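Local structure of putative adhesin (Parabacteroides distasonis, 3LJY) at residues 43-48 with 81-86; 31-36 with 98-103; 172-177 with 187-192. The protein is of unknown function but, as a putative lipoprotein adhesin with an auto-transporter-type head domain, probably takes part in attachment of the bacterial cell. All blocks are in the same frame, centred on the assembly; numbering follows the deposited sequence. Where two conformers were deposited one is given.

Contact 1 of 3, residues 43-48 with 81-86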
ATOM      1  N   THR A  43      -5.101   4.015 -20.638  1.00 48.80           N
ATOM      2  CA  THR A  43      -5.737   2.797 -21.127  1.00 48.00           C
ATOM      3  C   THR A  43      -5.930   1.835 -19.942  1.00 47.29           C
ATOM      4  O   THR A  43      -5.252   1.961 -18.916  1.00 46.10           O
ATOM      5  CB  THR A  43      -4.889   2.149 -22.269  1.00 48.32           C
ATOM      6  OG1 THR A  43      -3.549   1.878 -21.826  1.00 44.16           O
ATOM      7  CG2 THR A  43      -4.833   3.089 -23.520  1.00 46.59           C
ATOM      8  N   VAL A  44      -6.892   0.925 -20.074  1.00 46.91           N
ATOM      9  CA  VAL A  44      -7.015  -0.235 -19.214  1.00 45.07           C
ATOM     10  C   VAL A  44      -6.937  -1.495 -20.085  1.00 45.32           C
ATOM     11  O   VAL A  44      -7.711  -1.645 -21.010  1.00 45.32           O
ATOM     12  CB  VAL A  44      -8.356  -0.215 -18.409  1.00 45.09           C
ATOM     13  CG1 VAL A  44      -8.505  -1.523 -17.615  1.00 40.66           C
ATOM     14  CG2 VAL A  44      -8.453   1.036 -17.484  1.00 38.84           C
ATOM     15  N   GLU A  45      -5.978  -2.381 -19.806  1.00 46.64           N
ATOM     16  CA  GLU A  45      -5.915  -3.711 -20.418  1.00 46.74           C
ATOM     17  C   GLU A  45      -6.264  -4.777 -19.403  1.00 45.84           C
ATOM     18  O   GLU A  45      -5.714  -4.787 -18.322  1.00 46.15           O
ATOM     19  CB  GLU A  45      -4.504  -4.013 -20.920  1.00 48.56           C
ATOM     20  CG  GLU A  45      -4.345  -5.387 -21.640  1.00 48.51           C
ATOM     21  CD  GLU A  45      -2.929  -5.619 -22.203  1.00 51.11           C
ATOM     22  OE1 GLU A  45      -1.956  -4.967 -21.744  1.00 53.65           O
ATOM     23  OE2 GLU A  45      -2.793  -6.482 -23.108  1.00 57.42           O
ATOM     24  N   VAL A  46      -7.152  -5.695 -19.778  1.00 45.94           N
ATOM     25  CA  VAL A  46      -7.577  -6.783 -18.903  1.00 44.44           C
ATOM     26  C   VAL A  46      -7.265  -8.141 -19.534  1.00 44.21           C
ATOM     27  O   VAL A  46      -7.674  -8.415 -20.652  1.00 44.64           O
ATOM     28  CB  VAL A  46      -9.073  -6.656 -18.556  1.00 44.99           C
ATOM     29  CG1 VAL A  46      -9.597  -7.940 -17.886  1.00 44.63           C
ATOM     30  CG2 VAL A  46      -9.302  -5.395 -17.667  1.00 40.60           C
ATOM     31  N   THR A  47      -6.516  -8.970 -18.811  1.00 43.53           N
ATOM     32  CA  THR A  47      -6.304 -10.363 -19.178  1.00 42.20           C
ATOM     33  C   THR A  47      -7.108 -11.231 -18.205  1.00 41.95           C
ATOM     34  O   THR A  47      -6.913 -11.192 -17.000  1.00 40.79           O
ATOM     35  CB  THR A  47      -4.789 -10.744 -19.164  1.00 43.42           C
ATOM     36  OG1 THR A  47      -4.063  -9.847 -20.031  1.00 45.47           O
ATOM     37  CG2 THR A  47      -4.555 -12.206 -19.624  1.00 32.97           C
ATOM     38  N   VAL A  48      -8.050 -11.997 -18.736  1.00 42.79           N
ATOM     39  CA  VAL A  48      -8.898 -12.836 -17.913  1.00 43.34           C
ATOM     40  C   VAL A  48      -9.408 -13.964 -18.804  1.00 45.13           C
ATOM     41  O   VAL A  48      -9.176 -13.947 -20.013  1.00 44.43           O
ATOM     42  CB  VAL A  48     -10.060 -11.998 -17.262  1.00 42.82           C
ATOM     43  CG1 VAL A  48     -11.107 -11.637 -18.293  1.00 40.49           C
ATOM     44  CG2 VAL A  48     -10.688 -12.762 -16.087  1.00 42.57           C
ATOM     45  N   ILE A  81      -5.852 -10.062 -14.636  1.00 44.92           N
ATOM     46  CA  ILE A  81      -4.684  -9.152 -14.632  1.00 43.67           C
ATOM     47  C   ILE A  81      -5.089  -7.837 -15.245  1.00 43.42           C
ATOM     48  O   ILE A  81      -5.569  -7.825 -16.344  1.00 41.24           O
ATOM     49  CB  ILE A  81      -3.471  -9.720 -15.440  1.00 43.79           C
ATOM     50  CG1 ILE A  81      -3.084 -11.129 -14.964  1.00 43.33           C
ATOM     51  CG2 ILE A  81      -2.268  -8.808 -15.317  1.00 40.89           C
ATOM     52  CD1 ILE A  81      -2.040 -11.809 -15.856  1.00 42.99           C
ATOM     53  N   VAL A  82      -4.909  -6.737 -14.513  1.00 44.36           N
ATOM     54  CA  VAL A  82      -5.122  -5.378 -15.026  1.00 43.65           C
ATOM     55  C   VAL A  82      -3.771  -4.670 -15.250  1.00 44.26           C
ATOM     56  O   VAL A  82      -2.835  -4.852 -14.468  1.00 43.73           O
ATOM     57  CB  VAL A  82      -5.981  -4.519 -14.052  1.00 42.71           C
ATOM     58  CG1 VAL A  82      -6.058  -3.109 -14.552  1.00 41.31           C
ATOM     59  CG2 VAL A  82      -7.358  -5.108 -13.903  1.00 40.57           C
ATOM     60  N   LYS A  83      -3.701  -3.886 -16.330  1.00 44.27           N
ATOM     61  CA  LYS A  83      -2.559  -3.019 -16.640  1.00 44.88           C
ATOM     62  C   LYS A  83      -3.093  -1.666 -17.125  1.00 45.27           C
ATOM     63  O   LYS A  83      -3.771  -1.599 -18.155  1.00 44.63           O
ATOM     64  CB  LYS A  83      -1.700  -3.652 -17.723  1.00 45.32           C
ATOM     65  CG  LYS A  83      -0.388  -2.959 -17.954  1.00 45.38           C
ATOM     66  CD  LYS A  83       0.188  -3.402 -19.257  1.00 50.66           C
ATOM     67  CE  LYS A  83       1.590  -2.918 -19.455  1.00 49.94           C
ATOM     68  NZ  LYS A  83       1.535  -1.498 -19.436  1.00 49.58           N
ATOM     69  N   THR A  84      -2.795  -0.606 -16.374  1.00 45.39           N
ATOM     70  CA  THR A  84      -3.381   0.714 -16.604  1.00 45.66           C
ATOM     71  C   THR A  84      -2.419   1.826 -16.188  1.00 46.02           C
ATOM     72  O   THR A  84      -1.453   1.576 -15.497  1.00 46.48           O
ATOM     73  CB  THR A  84      -4.753   0.875 -15.884  1.00 46.66           C
ATOM     74  OG1 THR A  84      -5.316   2.169 -16.154  1.00 44.65           O
ATOM     75  CG2 THR A  84      -4.634   0.668 -14.372  1.00 43.77           C
ATOM     76  N   ASN A  85      -2.681   3.039 -16.660  1.00 47.25           N
ATOM     77  CA  ASN A  85      -1.847   4.204 -16.372  1.00 47.58           C
ATOM     78  C   ASN A  85      -2.638   5.506 -16.245  1.00 45.81           C
ATOM     79  O   ASN A  85      -3.743   5.621 -16.778  1.00 45.31           O
ATOM     80  CB  ASN A  85      -0.770   4.365 -17.464  1.00 47.42           C
ATOM     81  CG  ASN A  85      -1.349   4.813 -18.803  1.00 49.54           C
ATOM     82  OD1 ASN A  85      -2.098   4.076 -19.460  1.00 51.00           O
ATOM     83  ND2 ASN A  85      -0.980   6.018 -19.226  1.00 50.88           N
ATOM     84  N   SER A  86      -2.057   6.477 -15.543  1.00 44.29           N
ATOM     85  CA  SER A  86      -2.642   7.819 -15.430  1.00 44.42           C
ATOM     86  C   SER A  86      -1.567   8.826 -15.048  1.00 45.93           C
ATOM     87  O   SER A  86      -0.437   8.438 -14.749  1.00 46.74           O
ATOM     88  CB  SER A  86      -3.791   7.870 -14.428  1.00 42.94           C
ATOM     89  OG  SER A  86      -3.310   7.824 -13.099  1.00 41.41           O
TER
HETATM   90  O   HOH W   1      -3.009  -0.510 -20.455  1.00 35.11           O
HETATM   91  O   HOH W   2      -3.898  -7.288 -18.837  1.00 30.27           O

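Contact 2 of 3, residues 31-36 with 98-103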
ATOM      1  N   ILE A  31      -7.279  -9.942  -7.949  1.00 51.63           N
ATOM      2  CA  ILE A  31      -6.897  -9.278  -9.170  1.00 50.87           C
ATOM      3  C   ILE A  31      -5.436  -8.889  -9.055  1.00 50.02           C
ATOM      4  O   ILE A  31      -5.067  -8.365  -8.040  1.00 48.49           O
ATOM      5  CB  ILE A  31      -7.776  -8.000  -9.365  1.00 51.62           C
ATOM      6  CG1 ILE A  31      -9.236  -8.419  -9.612  1.00 52.73           C
ATOM      7  CG2 ILE A  31      -7.267  -7.083 -10.536  1.00 47.72           C
ATOM      8  CD1 ILE A  31     -10.238  -7.241  -9.657  1.00 51.99           C
ATOM      9  N   ASP A  32      -4.616  -9.170 -10.077  1.00 48.34           N
ATOM     10  CA  ASP A  32      -3.249  -8.606 -10.172  1.00 48.99           C
ATOM     11  C   ASP A  32      -3.313  -7.265 -10.927  1.00 47.22           C
ATOM     12  O   ASP A  32      -3.521  -7.239 -12.113  1.00 46.69           O
ATOM     13  CB  ASP A  32      -2.273  -9.566 -10.869  1.00 49.80           C
ATOM     14  CG  ASP A  32      -1.879 -10.789 -10.014  1.00 53.02           C
ATOM     15  OD1 ASP A  32      -2.026 -10.830  -8.762  1.00 59.81           O
ATOM     16  OD2 ASP A  32      -1.381 -11.754 -10.625  1.00 62.88           O
ATOM     17  N   PHE A  33      -3.134  -6.163 -10.216  1.00 46.85           N
ATOM     18  CA  PHE A  33      -3.467  -4.806 -10.720  1.00 45.80           C
ATOM     19  C   PHE A  33      -2.199  -3.976 -10.862  1.00 44.97           C
ATOM     20  O   PHE A  33      -1.586  -3.562  -9.885  1.00 44.82           O
ATOM     21  CB  PHE A  33      -4.451  -4.141  -9.752  1.00 47.41           C
ATOM     22  CG  PHE A  33      -5.126  -2.903 -10.278  1.00 45.87           C
ATOM     23  CD1 PHE A  33      -4.418  -1.742 -10.505  1.00 47.29           C
ATOM     24  CD2 PHE A  33      -6.500  -2.875 -10.433  1.00 48.12           C
ATOM     25  CE1 PHE A  33      -5.049  -0.619 -10.965  1.00 46.90           C
ATOM     26  CE2 PHE A  33      -7.136  -1.751 -10.868  1.00 47.38           C
ATOM     27  CZ  PHE A  33      -6.413  -0.622 -11.140  1.00 47.70           C
ATOM     28  N   ASN A  34      -1.793  -3.781 -12.108  1.00 44.23           N
ATOM     29  CA  ASN A  34      -0.539  -3.129 -12.432  1.00 44.48           C
ATOM     30  C   ASN A  34      -0.777  -1.674 -12.845  1.00 43.85           C
ATOM     31  O   ASN A  34      -1.564  -1.395 -13.745  1.00 43.23           O
ATOM     32  CB  ASN A  34       0.170  -3.948 -13.541  1.00 44.32           C
ATOM     33  CG  ASN A  34       0.714  -5.276 -13.017  1.00 42.87           C
ATOM     34  OD1 ASN A  34       1.688  -5.278 -12.291  1.00 45.47           O
ATOM     35  ND2 ASN A  34       0.084  -6.400 -13.379  1.00 42.32           N
ATOM     36  N   TYR A  35      -0.106  -0.754 -12.169  1.00 43.64           N
ATOM     37  CA  TYR A  35      -0.304   0.671 -12.416  1.00 43.78           C
ATOM     38  C   TYR A  35       1.051   1.344 -12.768  1.00 44.18           C
ATOM     39  O   TYR A  35       2.098   1.016 -12.213  1.00 43.48           O
ATOM     40  CB  TYR A  35      -1.011   1.358 -11.220  1.00 41.80           C
ATOM     41  CG  TYR A  35      -0.999   2.876 -11.336  1.00 43.29           C
ATOM     42  CD1 TYR A  35      -1.975   3.551 -12.050  1.00 40.51           C
ATOM     43  CD2 TYR A  35       0.038   3.626 -10.776  1.00 43.90           C
ATOM     44  CE1 TYR A  35      -1.930   4.906 -12.195  1.00 39.26           C
ATOM     45  CE2 TYR A  35       0.096   4.990 -10.932  1.00 44.26           C
ATOM     46  CZ  TYR A  35      -0.890   5.623 -11.642  1.00 43.39           C
ATOM     47  OH  TYR A  35      -0.804   6.982 -11.790  1.00 42.46           O
ATOM     48  N   GLU A  36       1.015   2.273 -13.710  1.00 45.71           N
ATOM     49  CA  GLU A  36       2.151   3.144 -13.959  1.00 47.15           C
ATOM     50  C   GLU A  36       1.728   4.590 -14.099  1.00 46.45           C
ATOM     51  O   GLU A  36       0.681   4.892 -14.647  1.00 44.69           O
ATOM     52  CB  GLU A  36       2.902   2.723 -15.203  1.00 47.17           C
ATOM     53  CG  GLU A  36       3.695   1.450 -14.961  1.00 53.18           C
ATOM     54  CD  GLU A  36       4.414   0.927 -16.192  1.00 53.94           C
ATOM     55  OE1 GLU A  36       4.748   1.726 -17.090  1.00 58.50           O
ATOM     56  OE2 GLU A  36       4.644  -0.301 -16.225  1.00 57.40           O
ATOM     57  N   ALA A  98      -6.566  -8.514  -3.394  1.00 50.76           N
ATOM     58  CA  ALA A  98      -5.980  -7.844  -4.551  1.00 48.59           C
ATOM     59  C   ALA A  98      -4.483  -7.717  -4.335  1.00 47.92           C
ATOM     60  O   ALA A  98      -4.030  -7.663  -3.201  1.00 46.63           O
ATOM     61  CB  ALA A  98      -6.608  -6.495  -4.777  1.00 47.39           C
ATOM     62  N   ASN A  99      -3.735  -7.723  -5.444  1.00 46.34           N
ATOM     63  CA  ASN A  99      -2.293  -7.481  -5.449  1.00 46.23           C
ATOM     64  C   ASN A  99      -2.066  -6.222  -6.280  1.00 45.49           C
ATOM     65  O   ASN A  99      -2.142  -6.258  -7.537  1.00 47.64           O
ATOM     66  CB  ASN A  99      -1.562  -8.693  -6.022  1.00 45.65           C
ATOM     67  CG  ASN A  99      -0.067  -8.565  -5.964  1.00 45.79           C
ATOM     68  OD1 ASN A  99       0.483  -7.697  -5.301  1.00 47.73           O
ATOM     69  ND2 ASN A  99       0.611  -9.444  -6.670  1.00 46.26           N
ATOM     70  N   PHE A 100      -1.859  -5.106  -5.578  1.00 44.35           N
ATOM     71  CA  PHE A 100      -1.753  -3.812  -6.212  1.00 44.82           C
ATOM     72  C   PHE A 100      -0.276  -3.442  -6.401  1.00 43.61           C
ATOM     73  O   PHE A 100       0.467  -3.360  -5.453  1.00 44.03           O
ATOM     74  CB  PHE A 100      -2.498  -2.758  -5.391  1.00 46.30           C
ATOM     75  CG  PHE A 100      -2.459  -1.372  -6.003  1.00 46.80           C
ATOM     76  CD1 PHE A 100      -3.173  -1.084  -7.149  1.00 47.75           C
ATOM     77  CD2 PHE A 100      -1.713  -0.376  -5.439  1.00 45.87           C
ATOM     78  CE1 PHE A 100      -3.136   0.175  -7.725  1.00 47.03           C
ATOM     79  CE2 PHE A 100      -1.671   0.890  -6.007  1.00 50.39           C
ATOM     80  CZ  PHE A 100      -2.379   1.163  -7.157  1.00 50.08           C
HETATM   81  N   MSE A 101       0.158  -3.281  -7.645  1.00 46.10           N
HETATM   82  CA  MSE A 101       1.579  -3.043  -7.950  1.00 44.81           C
HETATM   83  C   MSE A 101       1.732  -1.775  -8.725  1.00 43.43           C
HETATM   84  O   MSE A 101       1.098  -1.630  -9.743  1.00 42.13           O
HETATM   85  CB  MSE A 101       2.146  -4.211  -8.753  1.00 43.94           C
HETATM   86  CG  MSE A 101       2.154  -5.472  -7.937  1.00 45.83           C
HETATM   87 SE   MSE A 101       2.329  -7.129  -8.859  0.75 45.44          SE
HETATM   88  CE  MSE A 101       0.580  -7.209  -9.667  1.00 34.51           C
ATOM     89  N   VAL A 102       2.541  -0.850  -8.205  1.00 44.87           N
ATOM     90  CA  VAL A 102       2.969   0.349  -8.949  1.00 43.88           C
ATOM     91  C   VAL A 102       4.338   0.037  -9.497  1.00 44.64           C
ATOM     92  O   VAL A 102       5.252  -0.182  -8.740  1.00 44.92           O
ATOM     93  CB  VAL A 102       2.963   1.629  -8.095  1.00 42.94           C
ATOM     94  CG1 VAL A 102       3.599   2.846  -8.868  1.00 39.66           C
ATOM     95  CG2 VAL A 102       1.524   1.944  -7.637  1.00 41.12           C
ATOM     96  N   ASN A 103       4.437  -0.012 -10.826  1.00 45.76           N
ATOM     97  CA  ASN A 103       5.607  -0.524 -11.518  1.00 46.67           C
ATOM     98  C   ASN A 103       6.481   0.557 -12.116  1.00 47.18           C
ATOM     99  O   ASN A 103       7.438   0.220 -12.789  1.00 47.25           O
ATOM    100  CB  ASN A 103       5.184  -1.487 -12.647  1.00 46.64           C
ATOM    101  CG  ASN A 103       4.466  -2.691 -12.131  1.00 44.87           C
ATOM    102  OD1 ASN A 103       4.897  -3.283 -11.141  1.00 45.06           O
ATOM    103  ND2 ASN A 103       3.353  -3.047 -12.753  1.00 39.24           N
TER
HETATM  104  O   HOH W   3       2.531  -2.012 -15.414  1.00 29.09           O

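Contact 3 of 3, residues 172-177 with 187-192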
ATOM      1  N   GLY A 172       8.066  11.765  10.287  1.00 45.04           N
ATOM      2  CA  GLY A 172       7.339  10.500  10.280  1.00 45.36           C
ATOM      3  C   GLY A 172       6.464  10.315  11.489  1.00 45.03           C
ATOM      4  O   GLY A 172       6.853  10.682  12.548  1.00 44.23           O
ATOM      5  N   ASP A 173       5.274   9.752  11.280  0.50 46.70           N
ATOM      6  CA  ASP A 173       4.350   9.355  12.341  0.50 47.58           C
ATOM      7  C   ASP A 173       3.976   7.897  12.087  0.50 47.46           C
ATOM      8  O   ASP A 173       3.254   7.604  11.129  0.50 47.18           O
ATOM      9  CB  ASP A 173       3.075  10.231  12.323  0.50 48.89           C
ATOM     10  CG  ASP A 173       3.277  11.620  12.952  0.50 50.84           C
ATOM     11  OD1 ASP A 173       4.131  11.766  13.848  0.50 52.22           O
ATOM     12  OD2 ASP A 173       2.568  12.575  12.548  0.50 53.61           O
ATOM     13  N   TYR A 174       4.475   6.981  12.921  1.00 46.95           N
ATOM     14  CA  TYR A 174       4.152   5.568  12.787  1.00 46.02           C
ATOM     15  C   TYR A 174       3.246   5.141  13.930  1.00 44.65           C
ATOM     16  O   TYR A 174       3.474   5.489  15.063  1.00 45.07           O
ATOM     17  CB  TYR A 174       5.396   4.687  12.853  1.00 47.01           C
ATOM     18  CG  TYR A 174       6.504   4.852  11.835  1.00 44.68           C
ATOM     19  CD1 TYR A 174       6.366   5.608  10.669  1.00 47.92           C
ATOM     20  CD2 TYR A 174       7.714   4.195  12.050  1.00 46.09           C
ATOM     21  CE1 TYR A 174       7.452   5.724   9.734  1.00 45.58           C
ATOM     22  CE2 TYR A 174       8.772   4.298  11.161  1.00 47.12           C
ATOM     23  CZ  TYR A 174       8.645   5.052  10.003  1.00 46.50           C
ATOM     24  OH  TYR A 174       9.747   5.113   9.190  1.00 44.84           O
ATOM     25  N   SER A 175       2.250   4.325  13.634  1.00 46.30           N
ATOM     26  CA  SER A 175       1.303   3.847  14.640  1.00 47.57           C
ATOM     27  C   SER A 175       0.988   2.373  14.434  1.00 46.62           C
ATOM     28  O   SER A 175       0.630   1.969  13.332  1.00 45.77           O
ATOM     29  CB  SER A 175       0.025   4.671  14.544  1.00 48.99           C
ATOM     30  OG  SER A 175      -0.793   4.461  15.667  1.00 54.00           O
ATOM     31  N   ILE A 176       1.149   1.559  15.479  1.00 46.22           N
ATOM     32  CA  ILE A 176       0.711   0.155  15.438  1.00 45.36           C
ATOM     33  C   ILE A 176      -0.261  -0.091  16.594  1.00 47.87           C
ATOM     34  O   ILE A 176       0.109   0.042  17.767  1.00 46.38           O
ATOM     35  CB  ILE A 176       1.875  -0.892  15.521  1.00 45.79           C
ATOM     36  CG1 ILE A 176       2.959  -0.654  14.458  1.00 43.68           C
ATOM     37  CG2 ILE A 176       1.290  -2.321  15.439  1.00 43.42           C
ATOM     38  CD1 ILE A 176       4.223  -1.631  14.517  1.00 42.04           C
ATOM     39  N   VAL A 177      -1.506  -0.416  16.244  1.00 50.22           N
ATOM     40  CA  VAL A 177      -2.582  -0.643  17.207  1.00 52.15           C
ATOM     41  C   VAL A 177      -2.886  -2.140  17.328  1.00 54.39           C
ATOM     42  O   VAL A 177      -3.373  -2.627  18.366  1.00 55.39           O
ATOM     43  CB  VAL A 177      -3.845   0.155  16.838  1.00 52.24           C
ATOM     44  CG1 VAL A 177      -5.060  -0.249  17.720  1.00 54.69           C
ATOM     45  CG2 VAL A 177      -3.574   1.635  16.990  1.00 48.62           C
ATOM     46  N   LEU A 187      14.497   3.259   6.100  1.00 47.39           N
ATOM     47  CA  LEU A 187      14.011   4.632   5.930  1.00 46.44           C
ATOM     48  C   LEU A 187      14.530   5.565   7.037  1.00 46.63           C
ATOM     49  O   LEU A 187      14.094   5.517   8.196  1.00 47.37           O
ATOM     50  CB  LEU A 187      12.489   4.658   5.910  1.00 47.00           C
ATOM     51  CG  LEU A 187      11.794   5.988   5.583  1.00 46.03           C
ATOM     52  CD1 LEU A 187      12.035   6.368   4.175  1.00 41.98           C
ATOM     53  CD2 LEU A 187      10.324   5.903   5.885  1.00 41.36           C
ATOM     54  N   ALA A 188      15.423   6.460   6.637  1.00 46.07           N
ATOM     55  CA  ALA A 188      16.041   7.438   7.506  1.00 45.19           C
ATOM     56  C   ALA A 188      15.076   8.575   7.730  1.00 45.22           C
ATOM     57  O   ALA A 188      14.711   9.265   6.792  1.00 45.25           O
ATOM     58  CB  ALA A 188      17.337   7.947   6.831  1.00 44.47           C
ATOM     59  N   VAL A 189      14.663   8.784   8.981  1.00 47.41           N
ATOM     60  CA  VAL A 189      13.742   9.879   9.329  1.00 45.58           C
ATOM     61  C   VAL A 189      14.323  10.760  10.399  1.00 45.44           C
ATOM     62  O   VAL A 189      14.476  10.326  11.516  1.00 48.07           O
ATOM     63  CB  VAL A 189      12.391   9.329   9.829  1.00 45.62           C
ATOM     64  CG1 VAL A 189      11.459  10.512  10.217  1.00 44.44           C
ATOM     65  CG2 VAL A 189      11.754   8.389   8.785  1.00 39.31           C
ATOM     66  N   PRO A 190      14.643  12.022  10.088  1.00 45.71           N
ATOM     67  CA  PRO A 190      15.125  12.915  11.164  1.00 44.32           C
ATOM     68  C   PRO A 190      14.179  13.131  12.359  1.00 45.24           C
ATOM     69  O   PRO A 190      14.605  13.034  13.509  1.00 45.83           O
ATOM     70  CB  PRO A 190      15.386  14.224  10.430  1.00 44.87           C
ATOM     71  CG  PRO A 190      15.645  13.792   8.958  1.00 42.71           C
ATOM     72  CD  PRO A 190      14.673  12.681   8.766  1.00 44.94           C
ATOM     73  N   GLN A 191      12.920  13.451  12.102  1.00 45.41           N
ATOM     74  CA  GLN A 191      11.957  13.724  13.176  1.00 45.56           C
ATOM     75  C   GLN A 191      10.874  12.650  13.193  1.00 44.45           C
ATOM     76  O   GLN A 191       9.912  12.706  12.407  1.00 43.47           O
ATOM     77  CB  GLN A 191      11.300  15.107  12.994  1.00 46.12           C
ATOM     78  CG  GLN A 191      12.266  16.276  12.804  1.00 48.43           C
ATOM     79  CD  GLN A 191      13.226  16.422  13.943  1.00 50.70           C
ATOM     80  OE1 GLN A 191      12.864  16.221  15.109  1.00 52.20           O
ATOM     81  NE2 GLN A 191      14.464  16.743  13.625  1.00 51.56           N
ATOM     82  N   LEU A 192      11.029  11.664  14.068  1.00 43.38           N
ATOM     83  CA  LEU A 192      10.168  10.476  14.013  1.00 43.49           C
ATOM     84  C   LEU A 192       9.377  10.331  15.285  1.00 42.70           C
ATOM     85  O   LEU A 192       9.920  10.467  16.342  1.00 42.94           O
ATOM     86  CB  LEU A 192      10.993   9.187  13.715  1.00 43.23           C
ATOM     87  CG  LEU A 192      10.206   7.880  13.528  1.00 42.22           C
ATOM     88  CD1 LEU A 192       9.217   8.030  12.390  1.00 35.44           C
ATOM     89  CD2 LEU A 192      11.119   6.672  13.355  1.00 40.79           C
TER
HETATM   90  O   HOH W   4      12.172   4.428   9.734  1.00 31.19           O

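Contact 1 of 3, residues 43-48 with 81-86
Lys83 and Glu45 face each other as a hydrogen-bonded antiparallel pair, with Glu45 N 2.9 Å from Lys83 O and Lys83 N returning the bond to Glu45 O. Thr47 and Ile81 form the next hydrogen-bonded pair, two residues along, Ile81 N reaching Thr47 O at 2.8 Å. At the other end side chains take over: Thr84 OG1 donates to Thr43 O at 2.8 Å, and Thr43 N gives a longer bond of 3.2 Å to Asn85 OD1. Placing OG1 opposite the backbone N (chi1 -179°) lets Thr84 reach over to that carbonyl; the same hydroxyl also bonds Tyr22. Water 1 joins Thr43 OG1 to Lys83 O, and water 2 joins Thr47 OG1 to Ile81 O.

Glu45 and Lys83 make no salt bridge: OE1 lies against Lys83 CD at 3.6 Å, with NZ 5.4 Å away, while OE2 bonds Ser14. On the buried face Val82 CG1 and CG2 touch Val44 CG1 and Val46 CG2, both at 4.2 Å. Leu65 and Ile67 of strand 64-69 pack on Val44, with Ile67 also on Val82 and Leu65 on Thr84. A mostly polar face with Glu45, Lys83 and Thr47, and a buried valine face, make this an amphipathic antiparallel strand pair, set at the N-terminal end of a parallel beta-solenoid.

Contact 2 of 3, residues 31-36 with 98-103
Phe33 and Phe100 pack side by side on the inward face of two parallel strands in register, Phe33 CD1 coming to 3.6 Å from Phe100 CE1. Phe33 CD1 and CE1 approach the edge of the Phe100 ring, and the two ring planes are inclined at 45°. Both rings have CG opposite the backbone N, which sends them the same way off the strands. Tyr35 continues the row, its CD2 lying 3.9 Å from Val102 CG2, while its hydroxyl is bonded to Ser86. Ile25 and Val27 of strand 24-27 cover Phe33 from across the interior, making this the closely packed side.

Between the faces, five backbone bonds run from Asn99 N to Ile31 O through to Asn103 N to Tyr35 O, alternating in direction; the central one, Met101 N to Phe33 O, is 2.9 Å long.

The other face is partly exposed and more loosely joined. Asp32 OD1 rests on Asn99 CB at 3.5 Å, with carboxylate and amide nearly perpendicular; Asn99 OD1 turns instead to Gln122. The selenomethionine Met101 bends at chi3 (-72°) and lays CE 3.4 Å from Asn34 OD1. That oxygen also accepts a 2.8 Å bond from Asn103 ND2, nearly in the plane of the donor amide. Water 3 then links Asn103 ND2 to Glu36 OE2, while Asn103 OD1 bonds Lys124. An aromatic and aliphatic row inside, with Asp32 and Asn34 lined up with Asn99 and Met101 on the outside, is the coil-on-coil stacking of a parallel beta-helix, probably right-handed as in the pectate-lyase-like clan to which this domain belongs.

Contact 3 of 3, residues 172-177 with 187-192
Strand 172-176, one rung in a wall of the solenoid, meets the corner through which the chain swings back to its neighbouring strand, and Tyr174 fills the angle between them. Leu192 CD1 sits over the centre of the tyrosine ring in a CH-pi contact, 3.8 Å from the centroid and only 8° off the ring normal. The two side chains cross at about a right angle, and Leu192 CD2 reaches Tyr174 CE2 at 4.0 Å. With CG beside its own backbone N (chi1 -60°), Tyr174 leans toward the corner and brings its hydroxyl among Leu187 and Val189: OH is 3.4 Å from Leu187 CD2 and meets Val189 CG2 from the opposing direction.

That hydroxyl, set among aliphatic groups, donates to water 4 at 2.6 Å. The water lies in the ring plane at the edge and itself donates to Leu187 O, so one water bridge takes up the phenol's donor and ties the ring to the corner backbone.

The coils of a parallel beta-helix stack directly here, with Gly172 beside Leu192 as a parallel pair. Gly172 N donates to Gln191 O at 3.0 Å, a bond somewhat bent at the hydrogen (145°). The glycine backbone is closely flanked: Val189 CG1 lies 3.6 Å from Gly172 N, and Leu192 CD1 touches Gly172 O. Beyond the segments, Ile152 and Cys154 on the adjacent strand 151-156 and Val204 on strand 201-206 also pack on Tyr174.

In the fold
From the N terminus, the chain first lays down 31-36, then 43-48, which waits for 81-86 to close contact 1 across a loop of 32 residues. Only afterwards does 98-103 arrive to pair with 31-36, so contact 2 encloses contact 1. The two touch directly: strand 80-86 lies between 43-49 and 32-37, and Val82 probably exchanges backbone hydrogen bonds with Asp32 and Asn34. Together they carry the antiparallel N-terminal part into the parallel coils. Contact 3 comes later in series, closing a loop of nine residues; from Gly172 to Leu192 the chain makes one turn of about twenty. Its centre is about 26 Å from that of contact 2, across the chain's centre.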